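Local coordinates for protein branched-chain-amino-acid aminotransferase (Deinococcus radiodurans, PDB 3UYY) that probably transfers the amino group of leucine, valine or isoleucine to 2-oxoglutarate, using pyridoxal 5'-phosphate as cofactor, at residues R39-W44 and I164-C169; R83-S88 and P134-G139; S188-A193 and S210-Y215. All blocks are in the same frame, centred on the assembly; numbering follows the deposited sequence.

Contact 1: R39-W44 and I164-C169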
ATOM      1  N   ARG B  39      17.384  17.613   7.580  1.00 27.26           N
ATOM      2  CA  ARG B  39      16.010  17.311   7.182  1.00 27.05           C
ATOM      3  C   ARG B  39      15.069  17.996   8.169  1.00 26.57           C
ATOM      4  O   ARG B  39      15.455  18.298   9.305  1.00 26.29           O
ATOM      5  CB  ARG B  39      15.702  15.824   7.281  1.00 64.95           C
ATOM      6  CG  ARG B  39      16.622  14.928   6.551  1.00 64.13           C
ATOM      7  CD  ARG B  39      17.106  13.865   7.492  1.00 32.41           C
ATOM      8  NE  ARG B  39      18.521  14.037   7.752  1.00 32.41           N
ATOM      9  CZ  ARG B  39      19.471  13.976   6.823  1.00 32.41           C
ATOM     10  NH1 ARG B  39      19.158  13.745   5.561  1.00 32.41           N
ATOM     11  NH2 ARG B  39      20.744  14.137   7.175  1.00 32.41           N
ATOM     12  N   TYR B  40      13.831  18.207   7.739  1.00 29.80           N
ATOM     13  CA  TYR B  40      12.824  18.823   8.585  1.00 27.61           C
ATOM     14  C   TYR B  40      12.039  17.661   9.179  1.00 27.35           C
ATOM     15  O   TYR B  40      11.866  16.621   8.530  1.00 29.31           O
ATOM     16  CB  TYR B  40      11.901  19.704   7.747  1.00 25.20           C
ATOM     17  CG  TYR B  40      10.736  20.317   8.495  1.00 25.66           C
ATOM     18  CD1 TYR B  40      10.851  21.563   9.108  1.00 26.87           C
ATOM     19  CD2 TYR B  40       9.494  19.681   8.530  1.00 25.20           C
ATOM     20  CE1 TYR B  40       9.764  22.161   9.722  1.00 44.20           C
ATOM     21  CE2 TYR B  40       8.404  20.270   9.137  1.00 44.20           C
ATOM     22  CZ  TYR B  40       8.540  21.510   9.729  1.00 44.20           C
ATOM     23  OH  TYR B  40       7.442  22.117  10.301  1.00 44.20           O
ATOM     24  N   LEU B  41      11.561  17.841  10.406  1.00 31.57           N
ATOM     25  CA  LEU B  41      10.812  16.809  11.096  1.00 31.25           C
ATOM     26  C   LEU B  41       9.764  17.453  11.994  1.00 31.07           C
ATOM     27  O   LEU B  41      10.058  18.376  12.761  1.00 31.45           O
ATOM     28  CB  LEU B  41      11.760  15.971  11.948  1.00 56.38           C
ATOM     29  CG  LEU B  41      11.144  14.814  12.728  1.00 45.07           C
ATOM     30  CD1 LEU B  41      10.628  13.759  11.764  1.00 45.07           C
ATOM     31  CD2 LEU B  41      12.193  14.220  13.642  1.00 45.07           C
ATOM     32  N   ALA B  42       8.539  16.961  11.896  1.00 39.16           N
ATOM     33  CA  ALA B  42       7.458  17.477  12.707  1.00 38.79           C
ATOM     34  C   ALA B  42       6.658  16.298  13.240  1.00 38.90           C
ATOM     35  O   ALA B  42       6.526  15.267  12.575  1.00 39.58           O
ATOM     36  CB  ALA B  42       6.572  18.396  11.882  1.00 54.52           C
ATOM     37  N   HIS B  43       6.131  16.452  14.448  1.00 38.86           N
ATOM     38  CA  HIS B  43       5.347  15.408  15.087  1.00 39.20           C
ATOM     39  C   HIS B  43       3.927  15.901  15.281  1.00 39.83           C
ATOM     40  O   HIS B  43       3.702  17.088  15.527  1.00 40.86           O
ATOM     41  CB  HIS B  43       5.942  15.066  16.455  1.00 30.66           C
ATOM     42  CG  HIS B  43       7.368  14.614  16.401  1.00 31.70           C
ATOM     43  ND1 HIS B  43       7.731  13.333  16.035  1.00 34.95           N
ATOM     44  CD2 HIS B  43       8.524  15.283  16.628  1.00 34.95           C
ATOM     45  CE1 HIS B  43       9.049  13.235  16.039  1.00 34.95           C
ATOM     46  NE2 HIS B  43       9.555  14.406  16.394  1.00 34.95           N
ATOM     47  N   TRP B  44       2.968  14.992  15.149  1.00 42.51           N
ATOM     48  CA  TRP B  44       1.570  15.336  15.365  1.00 43.26           C
ATOM     49  C   TRP B  44       1.125  14.564  16.600  1.00 43.06           C
ATOM     50  O   TRP B  44       1.219  13.336  16.661  1.00 45.37           O
ATOM     51  CB  TRP B  44       0.706  14.935  14.176  1.00 42.35           C
ATOM     52  CG  TRP B  44      -0.693  15.488  14.243  1.00 41.89           C
ATOM     53  CD1 TRP B  44      -1.137  16.658  13.702  1.00 42.01           C
ATOM     54  CD2 TRP B  44      -1.839  14.853  14.815  1.00 41.16           C
ATOM     55  NE1 TRP B  44      -2.494  16.784  13.888  1.00 41.16           N
ATOM     56  CE2 TRP B  44      -2.948  15.686  14.567  1.00 41.84           C
ATOM     57  CE3 TRP B  44      -2.038  13.654  15.510  1.00 40.40           C
ATOM     58  CZ2 TRP B  44      -4.242  15.357  14.983  1.00 43.51           C
ATOM     59  CZ3 TRP B  44      -3.326  13.326  15.927  1.00 40.04           C
ATOM     60  CH2 TRP B  44      -4.411  14.175  15.659  1.00 42.45           C
ATOM     61  N   ILE B 164       4.141  11.635  11.729  1.00 26.24           N
ATOM     62  CA  ILE B 164       5.394  12.330  11.509  1.00 27.06           C
ATOM     63  C   ILE B 164       5.327  12.975  10.129  1.00 27.87           C
ATOM     64  O   ILE B 164       4.736  12.421   9.197  1.00 25.20           O
ATOM     65  CB  ILE B 164       6.601  11.352  11.552  1.00 21.12           C
ATOM     66  CG1 ILE B 164       6.934  10.987  13.005  1.00 17.53           C
ATOM     67  CG2 ILE B 164       7.813  11.974  10.853  1.00 17.53           C
ATOM     68  CD1 ILE B 164       8.192  10.138  13.167  1.00 42.73           C
ATOM     69  N   PHE B 165       5.910  14.160  10.016  1.00 28.88           N
ATOM     70  CA  PHE B 165       5.971  14.876   8.752  1.00 27.89           C
ATOM     71  C   PHE B 165       7.442  15.211   8.567  1.00 28.10           C
ATOM     72  O   PHE B 165       8.048  15.882   9.404  1.00 28.10           O
ATOM     73  CB  PHE B 165       5.135  16.158   8.795  1.00 24.37           C
ATOM     74  CG  PHE B 165       5.354  17.058   7.611  1.00 28.47           C
ATOM     75  CD1 PHE B 165       5.204  16.575   6.316  1.00 28.17           C
ATOM     76  CD2 PHE B 165       5.736  18.384   7.790  1.00 28.34           C
ATOM     77  CE1 PHE B 165       5.433  17.397   5.208  1.00 19.64           C
ATOM     78  CE2 PHE B 165       5.967  19.213   6.694  1.00 19.64           C
ATOM     79  CZ  PHE B 165       5.814  18.708   5.393  1.00 19.64           C
ATOM     80  N   SER B 166       8.024  14.747   7.471  1.00 19.90           N
ATOM     81  CA  SER B 166       9.434  14.990   7.251  1.00 17.68           C
ATOM     82  C   SER B 166       9.744  15.396   5.824  1.00 18.38           C
ATOM     83  O   SER B 166       9.036  15.037   4.884  1.00 18.25           O
ATOM     84  CB  SER B 166      10.226  13.729   7.610  1.00 18.88           C
ATOM     85  OG  SER B 166      11.620  13.955   7.564  1.00 19.49           O
ATOM     86  N   VAL B 167      10.816  16.156   5.675  1.00 18.73           N
ATOM     87  CA  VAL B 167      11.244  16.591   4.367  1.00 18.74           C
ATOM     88  C   VAL B 167      12.747  16.494   4.282  1.00 19.26           C
ATOM     89  O   VAL B 167      13.455  17.176   5.013  1.00 17.85           O
ATOM     90  CB  VAL B 167      10.827  18.067   4.067  1.00 17.17           C
ATOM     91  CG1 VAL B 167      11.449  18.520   2.756  1.00 17.17           C
ATOM     92  CG2 VAL B 167       9.300  18.189   3.997  1.00 17.17           C
ATOM     93  N   PHE B 168      13.230  15.616   3.406  1.00 25.77           N
ATOM     94  CA  PHE B 168      14.655  15.494   3.191  1.00 24.41           C
ATOM     95  C   PHE B 168      14.911  15.714   1.704  1.00 23.67           C
ATOM     96  O   PHE B 168      13.999  15.583   0.880  1.00 20.65           O
ATOM     97  CB  PHE B 168      15.184  14.137   3.691  1.00 30.28           C
ATOM     98  CG  PHE B 168      14.767  12.953   2.866  1.00 31.66           C
ATOM     99  CD1 PHE B 168      15.512  12.565   1.758  1.00 31.01           C
ATOM    100  CD2 PHE B 168      13.654  12.198   3.220  1.00 30.56           C
ATOM    101  CE1 PHE B 168      15.153  11.446   1.023  1.00 35.16           C
ATOM    102  CE2 PHE B 168      13.291  11.076   2.484  1.00 35.16           C
ATOM    103  CZ  PHE B 168      14.041  10.702   1.388  1.00 35.16           C
ATOM    104  N   CYS B 169      16.136  16.090   1.355  1.00 21.09           N
ATOM    105  CA  CYS B 169      16.449  16.338  -0.036  1.00 20.95           C
ATOM    106  C   CYS B 169      17.636  15.528  -0.505  1.00 20.95           C
ATOM    107  O   CYS B 169      18.474  15.115   0.294  1.00 20.74           O
ATOM    108  CB  CYS B 169      16.717  17.822  -0.267  1.00100.14           C
ATOM    109  SG  CYS B 169      18.256  18.385   0.448  1.00 32.86           S
TER
HETATM  110  O   HOH W   1      19.421  13.196   2.273  1.00 49.79           O

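Contact 2: R83-S88 and P134-G139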
ATOM      1  N   ARG B  83      18.792  25.709  -9.742  1.00 18.67           N
ATOM      2  CA  ARG B  83      19.686  26.852  -9.682  1.00 19.27           C
ATOM      3  C   ARG B  83      19.534  27.572 -11.012  1.00 20.09           C
ATOM      4  O   ARG B  83      19.619  26.952 -12.073  1.00 20.43           O
ATOM      5  CB  ARG B  83      21.138  26.411  -9.506  1.00 29.08           C
ATOM      6  CG  ARG B  83      22.133  27.565  -9.607  1.00 29.60           C
ATOM      7  CD  ARG B  83      22.074  28.493  -8.397  1.00 28.73           C
ATOM      8  NE  ARG B  83      22.678  27.875  -7.216  1.00 26.44           N
ATOM      9  CZ  ARG B  83      22.724  28.433  -6.007  1.00 27.50           C
ATOM     10  NH1 ARG B  83      22.199  29.627  -5.795  1.00 27.95           N
ATOM     11  NH2 ARG B  83      23.308  27.794  -5.007  1.00 29.21           N
ATOM     12  N   CYS B  84      19.289  28.875 -10.959  1.00 35.01           N
ATOM     13  CA  CYS B  84      19.133  29.651 -12.180  1.00 36.70           C
ATOM     14  C   CYS B  84      20.475  30.205 -12.601  1.00 37.41           C
ATOM     15  O   CYS B  84      21.453  30.109 -11.855  1.00 37.21           O
ATOM     16  CB  CYS B  84      18.154  30.795 -11.959  1.00 30.68           C
ATOM     17  SG  CYS B  84      16.545  30.249 -11.358  1.00 30.68           S
ATOM     18  N   ALA B  85      20.519  30.785 -13.797  1.00 53.40           N
ATOM     19  CA  ALA B  85      21.748  31.358 -14.330  1.00 54.51           C
ATOM     20  C   ALA B  85      22.152  32.587 -13.534  1.00 54.95           C
ATOM     21  O   ALA B  85      23.335  32.783 -13.243  1.00 56.42           O
ATOM     22  CB  ALA B  85      21.568  31.726 -15.797  1.00 40.87           C
ATOM     23  N   ASP B  86      21.173  33.413 -13.178  1.00 35.06           N
ATOM     24  CA  ASP B  86      21.464  34.627 -12.421  1.00 36.14           C
ATOM     25  C   ASP B  86      21.896  34.341 -10.990  1.00 35.45           C
ATOM     26  O   ASP B  86      22.252  35.258 -10.259  1.00 34.68           O
ATOM     27  CB  ASP B  86      20.260  35.579 -12.405  1.00 30.11           C
ATOM     28  CG  ASP B  86      19.059  35.001 -11.684  1.00 32.94           C
ATOM     29  OD1 ASP B  86      19.201  33.951 -11.016  1.00 33.13           O
ATOM     30  OD2 ASP B  86      17.967  35.604 -11.780  1.00 34.78           O
ATOM     31  N   GLY B  87      21.861  33.075 -10.583  1.00 40.18           N
ATOM     32  CA  GLY B  87      22.272  32.743  -9.233  1.00 40.31           C
ATOM     33  C   GLY B  87      21.151  32.442  -8.259  1.00 40.16           C
ATOM     34  O   GLY B  87      21.379  31.749  -7.272  1.00 42.05           O
ATOM     35  N   SER B  88      19.951  32.956  -8.518  1.00 24.15           N
ATOM     36  CA  SER B  88      18.804  32.716  -7.640  1.00 23.86           C
ATOM     37  C   SER B  88      18.392  31.237  -7.674  1.00 23.13           C
ATOM     38  O   SER B  88      18.969  30.452  -8.424  1.00 23.78           O
ATOM     39  CB  SER B  88      17.623  33.589  -8.060  1.00 50.40           C
ATOM     40  OG  SER B  88      17.187  33.265  -9.367  1.00 31.90           O
ATOM     41  N   PRO B 134      22.933  21.371  -7.347  1.00 24.37           N
ATOM     42  CA  PRO B 134      23.781  21.283  -8.547  1.00 24.70           C
ATOM     43  C   PRO B 134      23.864  22.654  -9.227  1.00 25.75           C
ATOM     44  O   PRO B 134      22.866  23.375  -9.313  1.00 26.56           O
ATOM     45  CB  PRO B 134      23.053  20.253  -9.415  1.00 26.77           C
ATOM     46  CG  PRO B 134      22.390  19.371  -8.394  1.00 26.32           C
ATOM     47  CD  PRO B 134      21.849  20.377  -7.399  1.00 26.37           C
ATOM     48  N   PRO B 135      25.064  23.036  -9.693  1.00 28.74           N
ATOM     49  CA  PRO B 135      25.273  24.326 -10.362  1.00 28.75           C
ATOM     50  C   PRO B 135      24.550  24.379 -11.704  1.00 28.74           C
ATOM     51  O   PRO B 135      24.416  23.356 -12.378  1.00 29.68           O
ATOM     52  CB  PRO B 135      26.786  24.389 -10.509  1.00 50.45           C
ATOM     53  CG  PRO B 135      27.152  22.947 -10.695  1.00 49.80           C
ATOM     54  CD  PRO B 135      26.318  22.261  -9.645  1.00 32.57           C
ATOM     55  N   TYR B 136      24.072  25.568 -12.072  1.00 44.66           N
ATOM     56  CA  TYR B 136      23.357  25.760 -13.335  1.00 45.64           C
ATOM     57  C   TYR B 136      24.189  25.321 -14.539  1.00 46.39           C
ATOM     58  O   TYR B 136      25.331  25.758 -14.710  1.00 48.57           O
ATOM     59  CB  TYR B 136      22.956  27.230 -13.506  1.00 34.44           C
ATOM     60  CG  TYR B 136      22.339  27.543 -14.854  1.00 34.44           C
ATOM     61  CD1 TYR B 136      23.134  27.868 -15.959  1.00 34.44           C
ATOM     62  CD2 TYR B 136      20.958  27.494 -15.030  1.00 34.44           C
ATOM     63  CE1 TYR B 136      22.562  28.135 -17.200  1.00 34.44           C
ATOM     64  CE2 TYR B 136      20.376  27.756 -16.262  1.00 34.44           C
ATOM     65  CZ  TYR B 136      21.177  28.075 -17.343  1.00 34.44           C
ATOM     66  OH  TYR B 136      20.581  28.312 -18.558  1.00 34.44           O
ATOM     67  N   GLY B 137      23.604  24.471 -15.376  1.00 44.98           N
ATOM     68  CA  GLY B 137      24.317  24.002 -16.547  1.00 46.68           C
ATOM     69  C   GLY B 137      24.782  22.569 -16.398  1.00 46.97           C
ATOM     70  O   GLY B 137      25.485  22.046 -17.262  1.00 47.69           O
ATOM     71  N   THR B 138      24.399  21.942 -15.289  1.00 40.99           N
ATOM     72  CA  THR B 138      24.754  20.548 -15.018  1.00 41.34           C
ATOM     73  C   THR B 138      23.517  19.716 -15.282  1.00 41.24           C
ATOM     74  O   THR B 138      23.565  18.488 -15.269  1.00 41.36           O
ATOM     75  CB  THR B 138      25.164  20.316 -13.538  1.00 32.73           C
ATOM     76  OG1 THR B 138      24.110  20.768 -12.675  1.00 34.63           O
ATOM     77  CG2 THR B 138      26.461  21.058 -13.204  1.00 33.34           C
ATOM     78  N   GLY B 139      22.404  20.406 -15.517  1.00 39.30           N
ATOM     79  CA  GLY B 139      21.147  19.727 -15.769  1.00 41.00           C
ATOM     80  C   GLY B 139      20.684  18.971 -14.541  1.00 41.29           C
ATOM     81  O   GLY B 139      19.767  18.154 -14.605  1.00 42.01           O
TER

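Contact 3: S188-A193 and S210-Y215. With PLP (pyridoxal-5'-phosphate), chain D.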
ATOM      1  N   SER B 188       0.979  -4.462 -19.023  1.00 35.67           N
ATOM      2  CA  SER B 188       1.022  -5.599 -18.110  1.00 37.10           C
ATOM      3  C   SER B 188      -0.371  -6.034 -17.703  1.00 36.68           C
ATOM      4  O   SER B 188      -1.302  -5.227 -17.705  1.00 37.62           O
ATOM      5  CB  SER B 188       1.832  -5.231 -16.858  1.00 41.38           C
ATOM      6  OG  SER B 188       1.867  -6.295 -15.920  1.00 40.14           O
ATOM      7  N   ASP B 189      -0.522  -7.306 -17.354  1.00 35.79           N
ATOM      8  CA  ASP B 189      -1.831  -7.791 -16.926  1.00 36.33           C
ATOM      9  C   ASP B 189      -2.091  -7.406 -15.468  1.00 36.10           C
ATOM     10  O   ASP B 189      -3.219  -7.520 -14.982  1.00 35.41           O
ATOM     11  CB  ASP B 189      -1.947  -9.313 -17.104  1.00 50.94           C
ATOM     12  CG  ASP B 189      -2.114  -9.726 -18.566  1.00 51.58           C
ATOM     13  OD1 ASP B 189      -2.633 -10.836 -18.815  1.00 69.94           O
ATOM     14  OD2 ASP B 189      -1.718  -8.954 -19.467  1.00 69.94           O
ATOM     15  N   TYR B 190      -1.043  -6.937 -14.788  1.00 36.26           N
ATOM     16  CA  TYR B 190      -1.134  -6.507 -13.389  1.00 35.55           C
ATOM     17  C   TYR B 190      -1.722  -5.077 -13.246  1.00 35.39           C
ATOM     18  O   TYR B 190      -1.710  -4.295 -14.197  1.00 35.27           O
ATOM     19  CB  TYR B 190       0.262  -6.541 -12.750  1.00 35.12           C
ATOM     20  CG  TYR B 190       0.774  -7.918 -12.400  1.00 38.53           C
ATOM     21  CD1 TYR B 190       1.805  -8.513 -13.130  1.00 39.33           C
ATOM     22  CD2 TYR B 190       0.255  -8.615 -11.313  1.00 40.54           C
ATOM     23  CE1 TYR B 190       2.310  -9.772 -12.777  1.00 40.96           C
ATOM     24  CE2 TYR B 190       0.746  -9.867 -10.953  1.00 41.27           C
ATOM     25  CZ  TYR B 190       1.774 -10.439 -11.686  1.00 40.95           C
ATOM     26  OH  TYR B 190       2.255 -11.680 -11.311  1.00 41.67           O
ATOM     27  N   ASP B 191      -2.234  -4.742 -12.064  1.00 38.88           N
ATOM     28  CA  ASP B 191      -2.785  -3.409 -11.831  1.00 38.45           C
ATOM     29  C   ASP B 191      -2.104  -2.754 -10.625  1.00 37.33           C
ATOM     30  O   ASP B 191      -1.958  -3.381  -9.582  1.00 35.94           O
ATOM     31  CB  ASP B 191      -4.290  -3.472 -11.531  1.00 37.57           C
ATOM     32  CG  ASP B 191      -5.090  -4.188 -12.609  1.00 49.13           C
ATOM     33  OD1 ASP B 191      -5.020  -3.785 -13.796  1.00 49.13           O
ATOM     34  OD2 ASP B 191      -5.810  -5.148 -12.258  1.00 49.13           O
ATOM     35  N   ARG B 192      -1.690  -1.499 -10.755  1.00 27.57           N
ATOM     36  CA  ARG B 192      -1.073  -0.799  -9.629  1.00 26.81           C
ATOM     37  C   ARG B 192      -2.168  -0.164  -8.749  1.00 26.80           C
ATOM     38  O   ARG B 192      -1.888   0.351  -7.664  1.00 26.65           O
ATOM     39  CB  ARG B 192      -0.111   0.286 -10.125  1.00 41.58           C
ATOM     40  CG  ARG B 192      -0.775   1.393 -10.916  1.00 42.34           C
ATOM     41  CD  ARG B 192       0.230   2.427 -11.403  1.00 42.63           C
ATOM     42  NE  ARG B 192       0.464   3.518 -10.451  1.00 39.85           N
ATOM     43  CZ  ARG B 192       1.185   3.416  -9.341  1.00 39.78           C
ATOM     44  NH1 ARG B 192       1.755   2.266  -9.021  1.00 35.58           N
ATOM     45  NH2 ARG B 192       1.357   4.470  -8.559  1.00 38.96           N
ATOM     46  N   ALA B 193      -3.417  -0.207  -9.211  1.00 26.37           N
ATOM     47  CA  ALA B 193      -4.525   0.358  -8.447  1.00 26.85           C
ATOM     48  C   ALA B 193      -5.889  -0.145  -8.907  1.00 26.52           C
ATOM     49  O   ALA B 193      -6.075  -0.502 -10.072  1.00 27.25           O
ATOM     50  CB  ALA B 193      -4.488   1.876  -8.520  1.00 27.84           C
ATOM     51  N   SER B 210       3.279  -2.072  -7.999  1.00 17.58           N
ATOM     52  CA  SER B 210       3.969  -1.908  -9.273  1.00 17.44           C
ATOM     53  C   SER B 210       5.378  -2.458  -9.253  1.00 17.36           C
ATOM     54  O   SER B 210       6.090  -2.425 -10.261  1.00 18.80           O
ATOM     55  CB  SER B 210       4.021  -0.431  -9.639  1.00 24.31           C
ATOM     56  OG  SER B 210       4.959   0.258  -8.831  1.00 29.43           O
ATOM     57  N   LEU B 211       5.785  -2.971  -8.104  1.00 29.14           N
ATOM     58  CA  LEU B 211       7.128  -3.502  -7.968  1.00 27.06           C
ATOM     59  C   LEU B 211       7.374  -4.686  -8.908  1.00 25.46           C
ATOM     60  O   LEU B 211       8.281  -4.651  -9.738  1.00 26.78           O
ATOM     61  CB  LEU B 211       7.356  -3.899  -6.507  1.00 33.88           C
ATOM     62  CG  LEU B 211       8.500  -3.208  -5.756  1.00 36.09           C
ATOM     63  CD1 LEU B 211       8.605  -1.722  -6.117  1.00 37.22           C
ATOM     64  CD2 LEU B 211       8.264  -3.401  -4.262  1.00 34.12           C
ATOM     65  N   LEU B 212       6.552  -5.722  -8.786  1.00 33.26           N
ATOM     66  CA  LEU B 212       6.694  -6.913  -9.615  1.00 33.40           C
ATOM     67  C   LEU B 212       6.557  -6.624 -11.114  1.00 35.44           C
ATOM     68  O   LEU B 212       7.368  -7.083 -11.917  1.00 35.57           O
ATOM     69  CB  LEU B 212       5.680  -7.978  -9.182  1.00 35.09           C
ATOM     70  CG  LEU B 212       5.766  -9.327  -9.912  1.00 38.63           C
ATOM     71  CD1 LEU B 212       7.222  -9.778 -10.031  1.00 37.83           C
ATOM     72  CD2 LEU B 212       4.954 -10.362  -9.140  1.00 37.57           C
ATOM     73  N   PRO B 213       5.519  -5.880 -11.520  1.00 25.52           N
ATOM     74  CA  PRO B 213       5.488  -5.659 -12.969  1.00 23.91           C
ATOM     75  C   PRO B 213       6.658  -4.835 -13.528  1.00 24.27           C
ATOM     76  O   PRO B 213       7.208  -5.172 -14.581  1.00 21.45           O
ATOM     77  CB  PRO B 213       4.111  -5.010 -13.207  1.00 19.57           C
ATOM     78  CG  PRO B 213       3.607  -4.637 -11.820  1.00 30.57           C
ATOM     79  CD  PRO B 213       4.183  -5.687 -10.929  1.00 30.57           C
ATOM     80  N   GLY B 214       7.048  -3.776 -12.817  1.00 19.29           N
ATOM     81  CA  GLY B 214       8.146  -2.941 -13.281  1.00 22.98           C
ATOM     82  C   GLY B 214       9.422  -3.747 -13.426  1.00 24.54           C
ATOM     83  O   GLY B 214      10.207  -3.554 -14.358  1.00 25.04           O
ATOM     84  N   TYR B 215       9.611  -4.668 -12.484  1.00 31.57           N
ATOM     85  CA  TYR B 215      10.773  -5.551 -12.439  1.00 31.44           C
ATOM     86  C   TYR B 215      10.826  -6.425 -13.687  1.00 31.43           C
ATOM     87  O   TYR B 215      11.880  -6.588 -14.307  1.00 30.52           O
ATOM     88  CB  TYR B 215      10.682  -6.431 -11.190  1.00 35.02           C
ATOM     89  CG  TYR B 215      11.724  -7.518 -11.105  1.00 36.74           C
ATOM     90  CD1 TYR B 215      13.073  -7.208 -10.930  1.00 36.74           C
ATOM     91  CD2 TYR B 215      11.361  -8.863 -11.178  1.00 36.74           C
ATOM     92  CE1 TYR B 215      14.034  -8.206 -10.824  1.00 36.74           C
ATOM     93  CE2 TYR B 215      12.313  -9.876 -11.075  1.00 36.74           C
ATOM     94  CZ  TYR B 215      13.649  -9.539 -10.896  1.00 36.74           C
ATOM     95  OH  TYR B 215      14.596 -10.534 -10.771  1.00 36.74           O
TER
HETATM   96  N1  PLP D 372       2.293   9.092 -11.582  1.00 27.17           N
HETATM   97  C2  PLP D 372       2.999   8.330 -10.678  1.00 28.01           C
HETATM   98  C2A PLP D 372       2.477   6.927 -10.357  1.00 30.20           C
HETATM   99  C3  PLP D 372       4.176   8.883 -10.090  1.00 33.15           C
HETATM  100  O3  PLP D 372       4.878   8.147  -9.204  1.00 32.42           O
HETATM  101  C4  PLP D 372       4.614  10.221 -10.441  1.00 33.32           C
HETATM  102  C4A PLP D 372       5.932  10.778  -9.749  1.00 34.05           C
HETATM  103  C5  PLP D 372       3.800  10.975 -11.418  1.00 30.93           C
HETATM  104  C6  PLP D 372       2.660  10.381 -11.960  1.00 26.58           C
HETATM  105  C5A PLP D 372       4.074  12.367 -11.908  1.00 21.76           C
HETATM  106  O4P PLP D 372       3.584  13.374 -11.087  1.00 25.56           O
HETATM  107  P   PLP D 372       4.334  14.759 -10.981  1.00 18.44           P
HETATM  108  O1P PLP D 372       5.683  14.563 -10.476  1.00 26.70           O
HETATM  109  O2P PLP D 372       3.444  15.516  -9.948  1.00 23.73           O
HETATM  110  O3P PLP D 372       4.185  15.472 -12.279  1.00 46.30           O

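Contact 1: R39-W44 and I164-C169
Arg39 lays the root of its side chain against Phe168, with CG 3.3 Å from Phe168 CB. Its guanidinium is held by other groups: NH2 donates to the carbonyl oxygens of Thr36 and Glu56, while NH1 forms a salt bridge with Glu64 of the second subunit. Tyr40 bonds through both backbone polar atoms. Its N reaches Val167 O at 2.9 Å, and its O accepts twice, from Val167 N (3.1 Å) and from Ser166 OG (2.8 Å), the hydroxyl almost in line with the C=O bond. On the face carrying Tyr40, Ala42, Phe165 and Val167, Tyr40 CE2 comes within 3.5 Å of Phe165 CD2. With CG anti to N in both residues (chi1 175° and 170°), the rings lean together obliquely, their planes 69° apart. Leu41 points to the opposite face, shared with His43, Ile164 and Ser166, and brings CD1 to 3.5 Å from CG2 of its diagonal neighbour Ile164. Ala42 then repeats the backbone pairing, its N on Phe165 O (2.8 Å) and its O receiving Phe165 N (2.9 Å). His43 runs beside Ile164, pointing the same way. Hydrogen-bonded and non-hydrogen-bonded pairs thus follow one another without a bulge, the pattern of a regular antiparallel sheet; here it joins strands 39-45 and 162-172 in the N-terminal part of this class-IV aminotransferase fold.

Contact 2: R83-S88 and P134-G139
Tyr136 and Ala85 meet in a CH-pi interaction: Ala85 CB stands 3.9 Å from the ring centroid and only 9° off its normal, so the methyl sits over the middle of one face. The ring is brought there with CG anti to the backbone N (chi1 174°). Apolar packing continues at its base, where Tyr136 CB lies 4.0 Å from Arg83 CG. Among polar groups, Arg83 O meets the ring edge in plane, 3.3 Å from Tyr136 CD2, and Pro134 O approaches Arg83 CB at 3.5 Å. No hydrogen bond spans the two segments; the hydroxyl of Tyr136 bonds instead to Asp347. Within residues 83-88, Arg83 bends back so that NH1 donates to Gly87 O at 2.7 Å, nearly in the guanidinium plane. A leucine in place of Arg83 would probably leave Gly87 O without this donor and the loop less firmly tied to its first residue. Asp86 OD1 accepts from Ser88 N (2.8 Å), an Asx turn, and, on its syn lone pair, from Ser88 OG (2.7 Å). The turn lies in the hairpin loop between strands 74-83 and 89-92, which meets the type II turn of Pro135 to Thr138, with Gly137 in its third position, ahead of strand 141-151.

Contact 3: S188-A193 and S210-Y215
Tyr190 reaches across to both Pro213 and Leu212 of the helix. Its CG stands anti to the carbonyl carbon (chi1 -76°), which carries the ring alongside the helix; at the root, CB touches Pro213 CG at 4.0 Å, the two side chains crossing at about a right angle. At the far end, Tyr190 OH lies 3.7 Å from Leu212 CD2. Ser188 adds OG against Pro213 CB at 3.7 Å. The same oxygen accepts from Tyr190 N (3.2 Å), an ST turn, and lies in the plane of the Tyr190 ring at its edge, so one hydroxyl both shapes the loop and borders the aromatic group. Arg192 starts with CG between its backbone N and carbonyl carbon (chi1 63°), runs straight through chi2, then turns at chi3 (-89°). That bend divides the guanidinium between two neighbours: NH1 rests 3.6 Å from Ser210 CB, and NH2 comes 3.2 Å from C2A, the ring methyl of the cofactor. This is proximity to a methyl rather than a hydrogen bond; a cation-pi contact with Tyr207, itself a cofactor ligand, probably helps to hold the guanidinium there. Ser210 OG bonds back to Tyr207 O. The loop 188-193, leaving strand 183-187, therefore lies along one side of helix 204-219, which is kinked at Leu212 and Pro213; Tyr227 of strand 224-228 touches Arg192, Ser210 and Pro213, while Arg107 and Leu109 of the second subunit pack on Tyr190 and Leu212.

Overall arrangement
Contact 1 lies within an antiparallel sheet, and contact 2 joins loops that lead to and from strands of the same sheet: the strand order places 141-151 between 162-172 and 74-83, so the two are linked through it. Their centres are about 27 Å apart, their nearest atoms about 9 Å. Both segments of contact 2 fall between those of contact 1 in sequence, whereas contact 3 follows later, its centre about 30 Å from that of contact 1 and about 37 Å from that of contact 2. Only contact 3 touches the cofactor. Contact 1 approaches the site indirectly, Phe168 being about 4 Å from the glutamate-binding Arg145 (side chains) but about 14 Å from pyridoxal phosphate. Contacts 1 and 3 both meet the second subunit; contact 2 does not.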